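Local coordinates for lectin (Cicer arietinum, PDB 3V6N), which agglutinates red blood cells and carries calcium and sodium ions in a four-bladed hemopexin-type beta-propeller, at residues D24-L29 and V40-S45; Y51-K56 and D93-I98; K56-T61 and E80-R85. All coordinates share one frame; numbering follows the deposited sequence.

Contact 1: residues D24-L29 and V40-S45; sequences DKYVLL and VLYGPS
V27 spreads its two methyls over the edge strand: CG1 meets V40 CG1 at 3.8 Å, the two side chains crossing at about a right angle, while CG2 lies alongside the ring of P44, both pointing the same way. The split follows from chi1 of 162°, which sets CG1 anti to the backbone N and leaves CG2 beside that nitrogen. L29 CD1 reaches V40 CG2 on this same face. On the opposite face L28 packs its CB against Y42 CB at 3.9 Å and its CG near L41 CB. Next to it the Y26 ring leans obliquely toward the Y42 ring, its OH 3.2 Å from Y42 CE2, and its CE1 brushes S45. Between these two faces the backbones pair antiparallel. Y26 and S45 exchange two bonds: Y26 N to S45 O at 2.8 Å, and S45 N to Y26 O at 2.9 Å. L28 N gives the straightest bond, 169° at the hydrogen, to Y42 O. L28 O takes L41 N at 2.8 Å and, weakly, Y42 N: a classic beta bulge, with two residues of the outer strand set against L28 alone. A second shift in register falls between Y26 and L28, where the chain turns at Y42 and again at P44, which follows a cis peptide; the P44 CA hydrogen points at Y26 O, 3.3 Å from CA. Farther out, K25 makes a cation-pi contact with F46. The outer strand thus bends while its inner neighbour runs on, and bonds on both sides of the bend keep them together.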
loop_
_atom_site.group_PDB
_atom_site.type_symbol
_atom_site.label_atom_id
_atom_site.label_comp_id
_atom_site.label_asym_id
_atom_site.label_seq_id
_atom_site.Cartn_x
_atom_site.Cartn_y
_atom_site.Cartn_z
ATOM N N ASP A 24 -8.781 -3.335 -12.193
ATOM C CA ASP A 24 -8.582 -2.002 -11.648
ATOM C C ASP A 24 -9.727 -1.043 -12.036
ATOM O O ASP A 24 -9.580 0.179 -11.986
ATOM C CB ASP A 24 -7.206 -1.450 -12.055
ATOM C CG ASP A 24 -7.009 -1.383 -13.574
ATOM O OD1 ASP A 24 -7.768 -2.015 -14.336
ATOM O OD2 ASP A 24 -6.082 -0.684 -14.007
ATOM N N LYS A 25 -10.860 -1.622 -12.405
ATOM C CA LYS A 25 -12.011 -0.868 -12.862
ATOM C C LYS A 25 -13.243 -1.154 -11.998
ATOM O O LYS A 25 -13.234 -2.057 -11.132
ATOM C CB LYS A 25 -12.323 -1.200 -14.332
ATOM C CG LYS A 25 -11.266 -0.716 -15.332
ATOM C CD LYS A 25 -11.782 -0.888 -16.759
ATOM C CE LYS A 25 -10.827 -0.334 -17.815
ATOM N NZ LYS A 25 -11.585 0.018 -19.054
ATOM N N TYR A 26 -14.299 -0.386 -12.248
ATOM C CA TYR A 26 -15.589 -0.649 -11.640
ATOM C C TYR A 26 -16.776 -0.253 -12.518
ATOM O O TYR A 26 -16.637 0.536 -13.472
ATOM C CB TYR A 26 -15.700 0.047 -10.283
ATOM C CG TYR A 26 -15.966 1.534 -10.339
ATOM C CD1 TYR A 26 -14.956 2.438 -10.689
ATOM C CD2 TYR A 26 -17.212 2.042 -10.008
ATOM C CE1 TYR A 26 -15.191 3.803 -10.722
ATOM C CE2 TYR A 26 -17.461 3.414 -10.040
ATOM C CZ TYR A 26 -16.448 4.283 -10.401
ATOM O OH TYR A 26 -16.680 5.638 -10.418
ATOM N N VAL A 27 -17.926 -0.806 -12.142
ATOM C CA VAL A 27 -19.236 -0.461 -12.674
ATOM C C VAL A 27 -20.211 -0.181 -11.518
ATOM O O VAL A 27 -20.178 -0.843 -10.463
ATOM C CB VAL A 27 -19.764 -1.619 -13.564
ATOM C CG1 VAL A 27 -21.258 -1.534 -13.805
ATOM C CG2 VAL A 27 -19.024 -1.635 -14.899
ATOM N N LEU A 28 -21.075 0.806 -11.725
ATOM C CA LEU A 28 -22.209 1.025 -10.854
ATOM C C LEU A 28 -23.419 0.447 -11.549
ATOM O O LEU A 28 -23.763 0.873 -12.660
ATOM C CB LEU A 28 -22.430 2.523 -10.604
ATOM C CG LEU A 28 -23.744 2.924 -9.889
ATOM C CD1 LEU A 28 -23.937 2.166 -8.579
ATOM C CD2 LEU A 28 -23.783 4.438 -9.660
ATOM N N LEU A 29 -24.067 -0.513 -10.887
ATOM C CA LEU A 29 -25.173 -1.240 -11.494
ATOM C C LEU A 29 -26.502 -0.986 -10.760
ATOM O O LEU A 29 -26.529 -0.960 -9.524
ATOM C CB LEU A 29 -24.864 -2.748 -11.514
ATOM C CG LEU A 29 -25.836 -3.696 -12.230
ATOM C CD1 LEU A 29 -25.712 -3.610 -13.745
ATOM C CD2 LEU A 29 -25.585 -5.118 -11.770
ATOM N N VAL A 40 -26.514 -0.526 -16.410
ATOM C CA VAL A 40 -25.236 0.031 -15.988
ATOM C C VAL A 40 -25.414 1.531 -15.888
ATOM O O VAL A 40 -25.680 2.191 -16.893
ATOM C CB VAL A 40 -24.122 -0.307 -16.999
ATOM C CG1 VAL A 40 -22.832 0.451 -16.666
ATOM C CG2 VAL A 40 -23.887 -1.816 -17.030
ATOM N N LEU A 41 -25.296 2.065 -14.677
ATOM C CA LEU A 41 -25.520 3.489 -14.453
ATOM C C LEU A 41 -24.247 4.316 -14.586
ATOM O O LEU A 41 -24.304 5.539 -14.735
ATOM C CB LEU A 41 -26.128 3.722 -13.076
ATOM C CG LEU A 41 -27.494 3.120 -12.778
ATOM C CD1 LEU A 41 -27.791 3.373 -11.309
ATOM C CD2 LEU A 41 -28.578 3.727 -13.671
ATOM N N TYR A 42 -23.099 3.659 -14.498
ATOM C CA TYR A 42 -21.817 4.364 -14.582
ATOM C C TYR A 42 -20.703 3.359 -14.819
ATOM O O TYR A 42 -20.676 2.292 -14.201
ATOM C CB TYR A 42 -21.539 5.158 -13.297
ATOM C CG TYR A 42 -20.400 6.136 -13.423
ATOM C CD1 TYR A 42 -20.603 7.403 -13.981
ATOM C CD2 TYR A 42 -19.119 5.810 -12.980
ATOM C CE1 TYR A 42 -19.558 8.313 -14.100
ATOM C CE2 TYR A 42 -18.069 6.713 -13.098
ATOM C CZ TYR A 42 -18.299 7.962 -13.662
ATOM O OH TYR A 42 -17.269 8.874 -13.768
ATOM N N GLY A 43 -19.791 3.710 -15.714
ATOM C CA GLY A 43 -18.676 2.829 -16.047
ATOM C C GLY A 43 -18.959 1.982 -17.271
ATOM O O GLY A 43 -19.951 2.190 -17.951
ATOM N N PRO A 44 -18.081 1.019 -17.564
ATOM C CA PRO A 44 -16.910 0.730 -16.738
ATOM C C PRO A 44 -15.879 1.863 -16.726
ATOM O O PRO A 44 -15.615 2.510 -17.747
ATOM C CB PRO A 44 -16.348 -0.579 -17.327
ATOM C CG PRO A 44 -16.926 -0.670 -18.702
ATOM C CD PRO A 44 -18.213 0.111 -18.714
ATOM N N SER A 45 -15.328 2.107 -15.542
ATOM C CA SER A 45 -14.427 3.216 -15.316
ATOM C C SER A 45 -13.228 2.745 -14.493
ATOM O O SER A 45 -13.369 1.881 -13.636
ATOM C CB SER A 45 -15.189 4.315 -14.567
ATOM O OG SER A 45 -14.314 5.308 -14.053
#

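Contact 2: residues Y51-K56 and D93-I98; sequences YKSLAK and DKDKII
D95 and S53 form the polar heart of this contact, where one carboxylate oxygen, D95 OD2, takes two bonds from a single residue. S53 OG donates to it over 2.7 Å on the anti side, and S53 N over 3.0 Å on the syn side. Both donors approach from the same face of the carboxylate, 25° to 30° out of its plane. S53 can bring its hydroxyl and its amide to the same oxygen because chi1 of 68° tucks OG between the backbone N and the carbonyl carbon. The neighbouring amide, K52 N, also lies near OD2 but at a poor angle; its hydrogen goes instead to a water at 3.0 Å, which in turn donates to D95 OD1 at 2.8 Å. Two successive amides are thus served by the two oxygens of one carboxylate, one directly and one through water. The far end of K52 turns away, its NZ bonded to D49 O. Y51 borders the site: D95 CB sits at the edge of its ring, 3.9 Å from CD1, with ring and carboxylate planes nearly perpendicular. Beside the polar group, L54 CD2 packs on I97 CG1 at 3.8 Å, and I97 CD1 also nears S53 O. Within 51-56 the backbone closes a turn, L54 N bonding to Y51 O. I97 continues onto T57 and onto K56 of the second subunit. Collecting amide and hydroxyl hydrogens on D95 would probably favour its charged form, and the bonds tie the turn after helix 47-50 to the residue just before strand 96-103 of the next blade.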
loop_
_atom_site.group_PDB
_atom_site.type_symbol
_atom_site.label_atom_id
_atom_site.label_comp_id
_atom_site.label_asym_id
_atom_site.label_seq_id
_atom_site.Cartn_x
_atom_site.Cartn_y
_atom_site.Cartn_z
ATOM N N TYR A 51 -13.095 7.577 -8.641
ATOM C CA TYR A 51 -12.898 7.993 -7.254
ATOM C C TYR A 51 -11.621 8.812 -7.114
ATOM O O TYR A 51 -10.532 8.255 -6.916
ATOM C CB TYR A 51 -12.794 6.771 -6.349
ATOM C CG TYR A 51 -14.072 6.017 -6.183
ATOM C CD1 TYR A 51 -14.938 6.322 -5.146
ATOM C CD2 TYR A 51 -14.418 4.987 -7.068
ATOM C CE1 TYR A 51 -16.120 5.630 -4.986
ATOM C CE2 TYR A 51 -15.603 4.290 -6.922
ATOM C CZ TYR A 51 -16.447 4.614 -5.877
ATOM O OH TYR A 51 -17.625 3.924 -5.707
ATOM N N LYS A 52 -11.754 10.129 -7.221
ATOM C CA LYS A 52 -10.613 11.045 -7.097
ATOM C C LYS A 52 -9.795 10.825 -5.817
ATOM O O LYS A 52 -8.560 10.816 -5.860
ATOM C CB LYS A 52 -11.079 12.510 -7.170
ATOM C CG LYS A 52 -10.807 13.203 -8.499
ATOM C CD LYS A 52 -11.241 12.382 -9.709
ATOM C CE LYS A 52 -11.104 13.192 -11.003
ATOM N NZ LYS A 52 -11.466 12.390 -12.214
ATOM N N SER A 53 -10.472 10.634 -4.689
ATOM C CA SER A 53 -9.761 10.390 -3.439
ATOM C C SER A 53 -8.852 9.137 -3.495
ATOM O O SER A 53 -7.922 9.014 -2.691
ATOM C CB SER A 53 -10.735 10.302 -2.258
ATOM O OG SER A 53 -11.547 9.136 -2.351
ATOM N N LEU A 54 -9.106 8.236 -4.443
ATOM C CA LEU A 54 -8.334 7.002 -4.525
ATOM C C LEU A 54 -7.256 7.029 -5.599
ATOM O O LEU A 54 -6.470 6.095 -5.694
ATOM C CB LEU A 54 -9.244 5.762 -4.701
ATOM C CG LEU A 54 -10.300 5.437 -3.638
ATOM C CD1 LEU A 54 -11.048 4.134 -3.926
ATOM C CD2 LEU A 54 -9.692 5.403 -2.243
ATOM N N ALA A 55 -7.197 8.123 -6.362
ATOM C CA ALA A 55 -6.346 8.227 -7.544
ATOM C C ALA A 55 -4.876 7.924 -7.310
ATOM O O ALA A 55 -4.262 7.263 -8.134
ATOM C CB ALA A 55 -6.494 9.604 -8.216
ATOM N N LYS A 56 -4.291 8.446 -6.241
ATOM C CA LYS A 56 -2.863 8.193 -5.998
ATOM C C LYS A 56 -2.671 7.271 -4.785
ATOM O O LYS A 56 -1.914 7.601 -3.879
ATOM C CB LYS A 56 -2.071 9.522 -5.808
ATOM C CG LYS A 56 -2.338 10.647 -6.822
ATOM C CD LYS A 56 -2.160 10.208 -8.249
ATOM C CE LYS A 56 -0.753 9.689 -8.467
ATOM N NZ LYS A 56 -0.742 8.306 -9.008
ATOM N N ASP A 93 -19.300 13.985 -6.298
ATOM C CA ASP A 93 -17.888 14.298 -6.427
ATOM C C ASP A 93 -17.166 14.061 -5.106
ATOM O O ASP A 93 -15.948 14.053 -5.053
ATOM C CB ASP A 93 -17.776 15.789 -6.763
ATOM C CG ASP A 93 -16.947 16.056 -8.003
ATOM O OD1 ASP A 93 -16.642 15.091 -8.747
ATOM O OD2 ASP A 93 -16.624 17.244 -8.244
ATOM N N LYS A 94 -17.941 13.868 -4.045
ATOM C CA LYS A 94 -17.477 14.030 -2.669
ATOM C C LYS A 94 -16.757 12.854 -1.993
ATOM O O LYS A 94 -16.619 12.876 -0.776
ATOM C CB LYS A 94 -18.661 14.450 -1.780
ATOM C CG LYS A 94 -18.984 15.938 -1.820
ATOM C CD LYS A 94 -20.160 16.250 -2.736
ATOM C CE LYS A 94 -19.882 17.520 -3.531
ATOM N NZ LYS A 94 -21.110 18.335 -3.734
ATOM N N ASP A 95 -16.305 11.844 -2.740
ATOM C CA ASP A 95 -15.682 10.661 -2.103
ATOM C C ASP A 95 -14.428 11.035 -1.305
ATOM O O ASP A 95 -13.689 11.937 -1.693
ATOM C CB ASP A 95 -15.317 9.602 -3.138
ATOM C CG ASP A 95 -14.452 10.163 -4.240
ATOM O OD1 ASP A 95 -14.952 11.038 -4.974
ATOM O OD2 ASP A 95 -13.283 9.769 -4.347
ATOM N N LYS A 96 -14.196 10.352 -0.188
ATOM C CA LYS A 96 -12.993 10.613 0.602
ATOM C C LYS A 96 -12.587 9.405 1.439
ATOM O O LYS A 96 -13.428 8.589 1.825
ATOM C CB LYS A 96 -13.180 11.851 1.494
ATOM C CG LYS A 96 -13.969 11.579 2.762
ATOM C CD LYS A 96 -14.867 12.756 3.110
ATOM C CE LYS A 96 -15.452 12.615 4.503
ATOM N NZ LYS A 96 -16.256 13.816 4.849
ATOM N N ILE A 97 -11.294 9.291 1.715
ATOM C CA ILE A 97 -10.822 8.296 2.664
ATOM C C ILE A 97 -11.042 8.819 4.080
ATOM O O ILE A 97 -10.552 9.879 4.440
ATOM C CB ILE A 97 -9.339 7.918 2.430
ATOM C CG1 ILE A 97 -9.164 7.337 1.018
ATOM C CG2 ILE A 97 -8.850 6.931 3.498
ATOM C CD1 ILE A 97 -7.734 6.988 0.642
ATOM N N ILE A 98 -11.784 8.072 4.880
ATOM C CA ILE A 98 -11.998 8.441 6.277
ATOM C C ILE A 98 -10.873 7.903 7.164
ATOM O O ILE A 98 -10.344 8.639 7.999
ATOM C CB ILE A 98 -13.368 7.944 6.779
ATOM C CG1 ILE A 98 -14.479 8.609 5.970
ATOM C CG2 ILE A 98 -13.546 8.232 8.267
ATOM C CD1 ILE A 98 -15.826 7.936 6.125
HETATM O O HOH W 1 -14.381 11.442 -7.680
#

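Contact 3: residues K56-T61 and E80-R85; sequences KTIFGT and ENFCAR
I58 and F59, in the first turn of helix 58-62, reach across to strand 82-87 by apolar packing alone. I58 sends CD1 onto the root of the F82 side chain, 3.6 Å from CB and 3.8 Å from CG, the two side chains crossing at about a right angle. F59 lays its far rim along the strand: CE2 lies 3.9 Å from A84 CB, CZ is 4.0 Å from C83 C, and F82 O comes up at the ring edge, near its plane. Its neighbour I58 covers one face of that ring, CG1 standing 4.0 Å above the plane over the centre. The chi1 of 61° that places CG1 of I58 between the backbone N and the carbonyl carbon is what brings this branch over its neighbour. The polar bonds within 56-61 belong to the helix start: T57 is the N-cap, its OG1 accepting weakly from F59 N at 3.3 Å, while T61 N bonds to T57 O; OG1 also hydrogen-bonds to L54 O. At the dimer interface, I58 and F82 also pack on F82 and I58 of the second subunit, respectively, and E80 forms a salt bridge with K103 of that subunit. Within the chain, F59 continues onto I77 and Y79 of strand 74-79, so the helix start packs on strands 74-79 and 82-87 of the second blade.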
loop_
_atom_site.group_PDB
_atom_site.type_symbol
_atom_site.label_atom_id
_atom_site.label_comp_id
_atom_site.label_asym_id
_atom_site.label_seq_id
_atom_site.Cartn_x
_atom_site.Cartn_y
_atom_site.Cartn_z
ATOM N N LYS A 56 -4.291 8.446 -6.241
ATOM C CA LYS A 56 -2.863 8.193 -5.998
ATOM C C LYS A 56 -2.671 7.271 -4.785
ATOM O O LYS A 56 -1.914 7.601 -3.879
ATOM C CB LYS A 56 -2.071 9.522 -5.808
ATOM C CG LYS A 56 -2.338 10.647 -6.822
ATOM C CD LYS A 56 -2.160 10.208 -8.249
ATOM C CE LYS A 56 -0.753 9.689 -8.467
ATOM N NZ LYS A 56 -0.742 8.306 -9.008
ATOM N N THR A 57 -3.396 6.145 -4.759
ATOM C CA THR A 57 -3.293 5.145 -3.692
ATOM C C THR A 57 -3.118 3.772 -4.344
ATOM O O THR A 57 -3.280 3.628 -5.562
ATOM C CB THR A 57 -4.530 5.113 -2.731
ATOM O OG1 THR A 57 -5.685 4.621 -3.421
ATOM C CG2 THR A 57 -4.842 6.495 -2.108
ATOM N N ILE A 58 -2.786 2.762 -3.538
ATOM C CA ILE A 58 -2.698 1.384 -4.049
ATOM C C ILE A 58 -4.024 0.893 -4.638
ATOM O O ILE A 58 -4.036 0.063 -5.539
ATOM C CB ILE A 58 -2.224 0.408 -2.959
ATOM C CG1 ILE A 58 -3.229 0.394 -1.798
ATOM C CG2 ILE A 58 -0.790 0.764 -2.555
ATOM C CD1 ILE A 58 -2.790 -0.334 -0.550
ATOM N N PHE A 59 -5.135 1.413 -4.123
ATOM C CA PHE A 59 -6.464 1.097 -4.673
ATOM C C PHE A 59 -6.612 1.654 -6.087
ATOM O O PHE A 59 -7.112 0.968 -6.970
ATOM C CB PHE A 59 -7.569 1.599 -3.743
ATOM C CG PHE A 59 -7.371 1.191 -2.319
ATOM C CD1 PHE A 59 -7.590 -0.125 -1.920
ATOM C CD2 PHE A 59 -6.938 2.106 -1.372
ATOM C CE1 PHE A 59 -7.399 -0.512 -0.607
ATOM C CE2 PHE A 59 -6.742 1.714 -0.049
ATOM C CZ PHE A 59 -6.974 0.406 0.334
ATOM N N GLY A 60 -6.132 2.884 -6.298
ATOM C CA GLY A 60 -6.207 3.534 -7.610
ATOM C C GLY A 60 -5.307 2.824 -8.604
ATOM O O GLY A 60 -5.653 2.683 -9.763
ATOM N N THR A 61 -4.140 2.376 -8.148
ATOM C CA THR A 61 -3.227 1.641 -9.010
ATOM C C THR A 61 -3.755 0.227 -9.336
ATOM O O THR A 61 -3.840 -0.122 -10.499
ATOM C CB THR A 61 -1.817 1.558 -8.401
ATOM O OG1 THR A 61 -1.346 2.882 -8.116
ATOM C CG2 THR A 61 -0.835 0.866 -9.376
ATOM N N GLU A 80 -5.137 -6.738 -1.206
ATOM C CA GLU A 80 -4.214 -7.644 -0.524
ATOM C C GLU A 80 -4.283 -7.439 0.996
ATOM O O GLU A 80 -5.375 -7.480 1.581
ATOM C CB GLU A 80 -2.786 -7.476 -1.066
ATOM C CG GLU A 80 -2.604 -7.999 -2.491
ATOM C CD GLU A 80 -1.199 -7.775 -3.056
ATOM O OE1 GLU A 80 -0.323 -7.248 -2.343
ATOM O OE2 GLU A 80 -0.965 -8.138 -4.227
ATOM N N ASN A 81 -3.152 -7.164 1.638
ATOM C CA ASN A 81 -3.167 -7.012 3.099
ATOM C C ASN A 81 -3.543 -5.620 3.664
ATOM O O ASN A 81 -3.464 -5.402 4.863
ATOM C CB ASN A 81 -1.906 -7.630 3.741
ATOM C CG ASN A 81 -0.721 -6.691 3.787
ATOM O OD1 ASN A 81 0.403 -7.102 4.106
ATOM N ND2 ASN A 81 -0.962 -5.427 3.536
ATOM N N PHE A 82 -3.991 -4.712 2.800
ATOM C CA PHE A 82 -4.342 -3.342 3.204
ATOM C C PHE A 82 -5.835 -3.070 3.078
ATOM O O PHE A 82 -6.498 -3.642 2.229
ATOM C CB PHE A 82 -3.562 -2.315 2.371
ATOM C CG PHE A 82 -2.075 -2.403 2.553
ATOM C CD1 PHE A 82 -1.298 -3.171 1.691
ATOM C CD2 PHE A 82 -1.451 -1.750 3.612
ATOM C CE1 PHE A 82 0.080 -3.266 1.870
ATOM C CE2 PHE A 82 -0.084 -1.844 3.789
ATOM C CZ PHE A 82 0.680 -2.608 2.916
ATOM N N CYS A 83 -6.352 -2.187 3.930
ATOM C CA CYS A 83 -7.740 -1.781 3.857
ATOM C C CYS A 83 -7.925 -0.297 4.184
ATOM O O CYS A 83 -7.027 0.350 4.728
ATOM C CB CYS A 83 -8.605 -2.644 4.785
ATOM S SG CYS A 83 -8.109 -2.596 6.509
ATOM N N ALA A 84 -9.086 0.233 3.834
ATOM C CA ALA A 84 -9.418 1.619 4.151
ATOM C C ALA A 84 -10.919 1.752 4.363
ATOM O O ALA A 84 -11.700 0.961 3.817
ATOM C CB ALA A 84 -8.939 2.563 3.039
ATOM N N ARG A 85 -11.318 2.729 5.170
ATOM C CA ARG A 85 -12.732 3.089 5.289
ATOM C C ARG A 85 -12.994 4.325 4.429
ATOM O O ARG A 85 -12.337 5.357 4.603
ATOM C CB ARG A 85 -13.110 3.360 6.748
ATOM C CG ARG A 85 -14.613 3.479 6.951
ATOM C CD ARG A 85 -14.953 4.475 8.048
ATOM N NE ARG A 85 -14.612 4.049 9.408
ATOM C CZ ARG A 85 -15.403 3.351 10.241
ATOM N NH1 ARG A 85 -16.612 2.924 9.859
ATOM N NH2 ARG A 85 -14.976 3.059 11.477
#

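Overall arrangement
Along the chain, contact 1 closes first, between strand 25-30 and strands 39-41 and 43-46, the outer part of the first sheet; contacts 2 and 3 follow on the next one. The centres of these two lie about 11 Å apart. Contact 3 lies between the segments of contact 2 in sequence; they share K56 and reach neighbouring strands, 82-87 and 96-103, with a probable bond from I98 N to R85 O. The centre of contact 1 lies about 16 Å and about 18 Å from those of contacts 2 and 3, which it meets through Y26 with Y51 and D24 with T61. The trio thus spans the junction of two propeller blades, and contacts 2 and 3 extend it to the second subunit.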